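Local coordinates for leucine-rich repeat protein (PDB 4ECN), which is of unknown function but, as an extracellular protein built largely of leucine-rich repeats, probably binds other proteins, at residues K549-Y554 with M572-L577. Sequence-based numbering, arbitrary orientation.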
ATOM      1  N   LYS A 549     -17.916  -6.318 -18.468  1.00 54.20           N
ATOM      2  CA  LYS A 549     -16.611  -6.950 -18.151  1.00 52.86           C
ATOM      3  C   LYS A 549     -16.160  -6.804 -16.670  1.00 55.57           C
ATOM      4  O   LYS A 549     -15.377  -7.645 -16.199  1.00 53.88           O
ATOM      5  CB  LYS A 549     -15.491  -6.354 -19.034  1.00 54.40           C
ATOM      6  CG  LYS A 549     -15.564  -6.720 -20.500  1.00 60.98           C
ATOM      7  CD  LYS A 549     -14.891  -8.038 -20.856  1.00 63.21           C
ATOM      8  CE  LYS A 549     -15.133  -8.399 -22.305  1.00 65.86           C
ATOM      9  NZ  LYS A 549     -14.837  -7.272 -23.225  1.00 72.49           N
ATOM     10  N   ILE A 550     -16.588  -5.708 -15.982  1.00 51.77           N
ATOM     11  CA  ILE A 550     -16.247  -5.407 -14.584  1.00 50.27           C
ATOM     12  C   ILE A 550     -16.736  -6.556 -13.717  1.00 53.03           C
ATOM     13  O   ILE A 550     -17.881  -6.995 -13.875  1.00 54.08           O
ATOM     14  CB  ILE A 550     -16.811  -4.028 -14.083  1.00 53.21           C
ATOM     15  CG1 ILE A 550     -16.466  -2.836 -15.024  1.00 54.40           C
ATOM     16  CG2 ILE A 550     -16.439  -3.715 -12.602  1.00 52.11           C
ATOM     17  CD1 ILE A 550     -15.055  -2.290 -14.963  1.00 62.64           C
ATOM     18  N   GLN A 551     -15.838  -7.039 -12.831  1.00 46.56           N
ATOM     19  CA  GLN A 551     -16.031  -8.129 -11.878  1.00 45.42           C
ATOM     20  C   GLN A 551     -15.894  -7.631 -10.431  1.00 47.08           C
ATOM     21  O   GLN A 551     -16.648  -8.066  -9.548  1.00 46.42           O
ATOM     22  CB  GLN A 551     -15.005  -9.249 -12.152  1.00 46.77           C
ATOM     23  CG  GLN A 551     -15.209 -10.006 -13.476  1.00 54.52           C
ATOM     24  CD  GLN A 551     -14.087 -10.960 -13.812  1.00 64.08           C
ATOM     25  OE1 GLN A 551     -13.370 -11.479 -12.945  1.00 50.55           O
ATOM     26  NE2 GLN A 551     -13.905 -11.201 -15.101  1.00 65.95           N
ATOM     27  N   ILE A 552     -14.919  -6.722 -10.191  1.00 41.10           N
ATOM     28  CA  ILE A 552     -14.635  -6.143  -8.872  1.00 38.67           C
ATOM     29  C   ILE A 552     -14.746  -4.640  -8.956  1.00 45.22           C
ATOM     30  O   ILE A 552     -14.068  -4.004  -9.764  1.00 46.31           O
ATOM     31  CB  ILE A 552     -13.231  -6.579  -8.370  1.00 39.59           C
ATOM     32  CG1 ILE A 552     -13.152  -8.121  -8.220  1.00 39.52           C
ATOM     33  CG2 ILE A 552     -12.835  -5.857  -7.081  1.00 35.60           C
ATOM     34  CD1 ILE A 552     -11.811  -8.656  -8.315  1.00 40.12           C
ATOM     35  N   PHE A 553     -15.578  -4.064  -8.101  1.00 41.90           N
ATOM     36  CA  PHE A 553     -15.707  -2.628  -8.064  1.00 40.73           C
ATOM     37  C   PHE A 553     -15.635  -2.132  -6.592  1.00 44.48           C
ATOM     38  O   PHE A 553     -16.519  -2.411  -5.787  1.00 44.41           O
ATOM     39  CB  PHE A 553     -16.996  -2.203  -8.772  1.00 42.86           C
ATOM     40  CG  PHE A 553     -17.170  -0.719  -8.988  1.00 44.64           C
ATOM     41  CD1 PHE A 553     -16.093   0.078  -9.361  1.00 47.83           C
ATOM     42  CD2 PHE A 553     -18.426  -0.134  -8.915  1.00 47.45           C
ATOM     43  CE1 PHE A 553     -16.255   1.444  -9.565  1.00 49.71           C
ATOM     44  CE2 PHE A 553     -18.595   1.233  -9.134  1.00 51.18           C
ATOM     45  CZ  PHE A 553     -17.509   2.015  -9.460  1.00 49.61           C
ATOM     46  N   TYR A 554     -14.522  -1.459  -6.248  1.00 40.34           N
ATOM     47  CA  TYR A 554     -14.291  -0.795  -4.970  1.00 39.82           C
ATOM     48  C   TYR A 554     -14.533   0.680  -5.131  1.00 46.28           C
ATOM     49  O   TYR A 554     -13.793   1.325  -5.870  1.00 46.86           O
ATOM     50  CB  TYR A 554     -12.858  -1.020  -4.458  1.00 40.56           C
ATOM     51  CG  TYR A 554     -12.469  -2.421  -4.056  1.00 41.42           C
ATOM     52  CD1 TYR A 554     -12.875  -2.953  -2.831  1.00 42.88           C
ATOM     53  CD2 TYR A 554     -11.550  -3.151  -4.808  1.00 40.91           C
ATOM     54  CE1 TYR A 554     -12.437  -4.207  -2.403  1.00 41.42           C
ATOM     55  CE2 TYR A 554     -11.104  -4.406  -4.385  1.00 41.06           C
ATOM     56  CZ  TYR A 554     -11.564  -4.936  -3.189  1.00 44.81           C
ATOM     57  OH  TYR A 554     -11.137  -6.163  -2.759  1.00 42.19           O
HETATM   58  N   MSE A 572     -24.125  -4.756 -15.843  1.00 52.77           N
HETATM   59  CA  MSE A 572     -22.908  -5.224 -15.161  1.00 51.54           C
HETATM   60  C   MSE A 572     -23.072  -6.706 -14.788  1.00 56.36           C
HETATM   61  O   MSE A 572     -23.038  -7.097 -13.619  1.00 55.18           O
HETATM   62  CB  MSE A 572     -22.612  -4.364 -13.926  1.00 52.55           C
HETATM   63  CG  MSE A 572     -22.510  -2.885 -14.222  1.00 59.66           C
HETATM   64 SE   MSE A 572     -21.631  -2.006 -12.753  0.75 66.34          SE
HETATM   65  CE  MSE A 572     -19.841  -2.158 -13.357  1.00 62.44           C
ATOM     66  N   VAL A 573     -23.232  -7.516 -15.824  1.00 54.10           N
ATOM     67  CA  VAL A 573     -23.515  -8.939 -15.840  1.00 53.71           C
ATOM     68  C   VAL A 573     -22.439  -9.759 -15.084  1.00 55.61           C
ATOM     69  O   VAL A 573     -22.809 -10.723 -14.413  1.00 54.80           O
ATOM     70  CB  VAL A 573     -23.634  -9.347 -17.336  1.00 58.73           C
ATOM     71  CG1 VAL A 573     -23.105 -10.750 -17.622  1.00 59.52           C
ATOM     72  CG2 VAL A 573     -25.074  -9.196 -17.814  1.00 59.11           C
ATOM     73  N   LYS A 574     -21.148  -9.390 -15.180  1.00 50.92           N
ATOM     74  CA  LYS A 574     -20.092 -10.180 -14.557  1.00 49.46           C
ATOM     75  C   LYS A 574     -19.637  -9.632 -13.202  1.00 53.34           C
ATOM     76  O   LYS A 574     -18.571 -10.037 -12.734  1.00 52.81           O
ATOM     77  CB  LYS A 574     -18.875 -10.268 -15.484  1.00 51.80           C
ATOM     78  CG  LYS A 574     -19.074 -11.194 -16.671  1.00 67.15           C
ATOM     79  CD  LYS A 574     -17.813 -11.344 -17.517  1.00 78.93           C
ATOM     80  CE  LYS A 574     -16.739 -12.218 -16.908  1.00 88.64           C
ATOM     81  NZ  LYS A 574     -15.500 -12.209 -17.735  1.00 98.63           N
ATOM     82  N   LEU A 575     -20.435  -8.772 -12.540  1.00 49.83           N
ATOM     83  CA  LEU A 575     -20.032  -8.193 -11.255  1.00 47.86           C
ATOM     84  C   LEU A 575     -20.098  -9.267 -10.159  1.00 51.69           C
ATOM     85  O   LEU A 575     -21.012 -10.099 -10.171  1.00 51.92           O
ATOM     86  CB  LEU A 575     -20.906  -6.978 -10.906  1.00 47.61           C
ATOM     87  CG  LEU A 575     -20.503  -6.148  -9.672  1.00 50.65           C
ATOM     88  CD1 LEU A 575     -19.230  -5.346  -9.925  1.00 50.68           C
ATOM     89  CD2 LEU A 575     -21.605  -5.198  -9.289  1.00 50.34           C
ATOM     90  N   GLY A 576     -19.098  -9.245  -9.267  1.00 46.36           N
ATOM     91  CA  GLY A 576     -18.922 -10.197  -8.176  1.00 44.56           C
ATOM     92  C   GLY A 576     -18.537  -9.579  -6.850  1.00 48.11           C
ATOM     93  O   GLY A 576     -18.719 -10.213  -5.810  1.00 48.38           O
ATOM     94  N   LEU A 577     -18.000  -8.339  -6.858  1.00 43.30           N
ATOM     95  CA  LEU A 577     -17.636  -7.613  -5.624  1.00 40.30           C
ATOM     96  C   LEU A 577     -18.078  -6.183  -5.732  1.00 43.43           C
ATOM     97  O   LEU A 577     -17.780  -5.528  -6.726  1.00 43.41           O
ATOM     98  CB  LEU A 577     -16.122  -7.677  -5.316  1.00 38.70           C
ATOM     99  CG  LEU A 577     -15.627  -6.990  -4.037  1.00 40.70           C
ATOM    100  CD1 LEU A 577     -14.411  -7.677  -3.505  1.00 40.03           C
ATOM    101  CD2 LEU A 577     -15.358  -5.497  -4.246  1.00 40.66           C
TER
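Two neighbouring rungs of the leucine-rich repeat solenoid meet where Ile552 pairs in parallel with Leu577, at the start of strands 552-554 and 577-579 of the continuous sheet. The backbone of 572-577 enters through a type I beta turn from Met572 to Leu575. Gln551 O then accepts two N-H groups in its carbonyl plane, Gly576 N at 2.7 Å and Leu577 N at 3.0 Å, the former on a lone pair. Phe553 N returns a bond to Leu577 O at 3.0 Å, tilted 34° from that carbonyl's plane, and so carries on the parallel ladder, which Phe553 continues with Asp579.

Beta-branched Ile552 fits the extended strand and rests its CG2 against Leu577 CD2 at 3.8 Å. With CG anti to the backbone N (chi1 -178°), Leu577 lets CD2 bridge Ile552 CG2 and one face of the Tyr554 ring, 3.9 Å from the centroid in a CH-pi contact, while CD1 packs by the hydroxyl end of the same ring. Tyrosine suits its place by offering leucine a flat face and Arg384 O a hydroxyl to hydrogen-bond; Tyr387 also meets the ring. Were the ring of Tyr554 cut back to an alanine here, Leu577 CD2 would probably lose its aromatic face and Arg384 O its hydroxyl partner.

Toward the inside of the solenoid, selenomethionine Met572 bends at chi3 (90°) to set CE 3.6 Å from Ile550 CB; its long, flexible chain also reaches Trp537 and Ala541 of helix 530-542. Leu575 turns CD1 against both Ile550 CG2 and Phe553 CB, the latter at 4.0 Å, and Phe553 supplies a large apolar ring for the buried side against Trp537 and Leu540. The chemistry thus divides the work: peptide groups fix the register of successive repeats, and aliphatic and aromatic side chains fill the space between them.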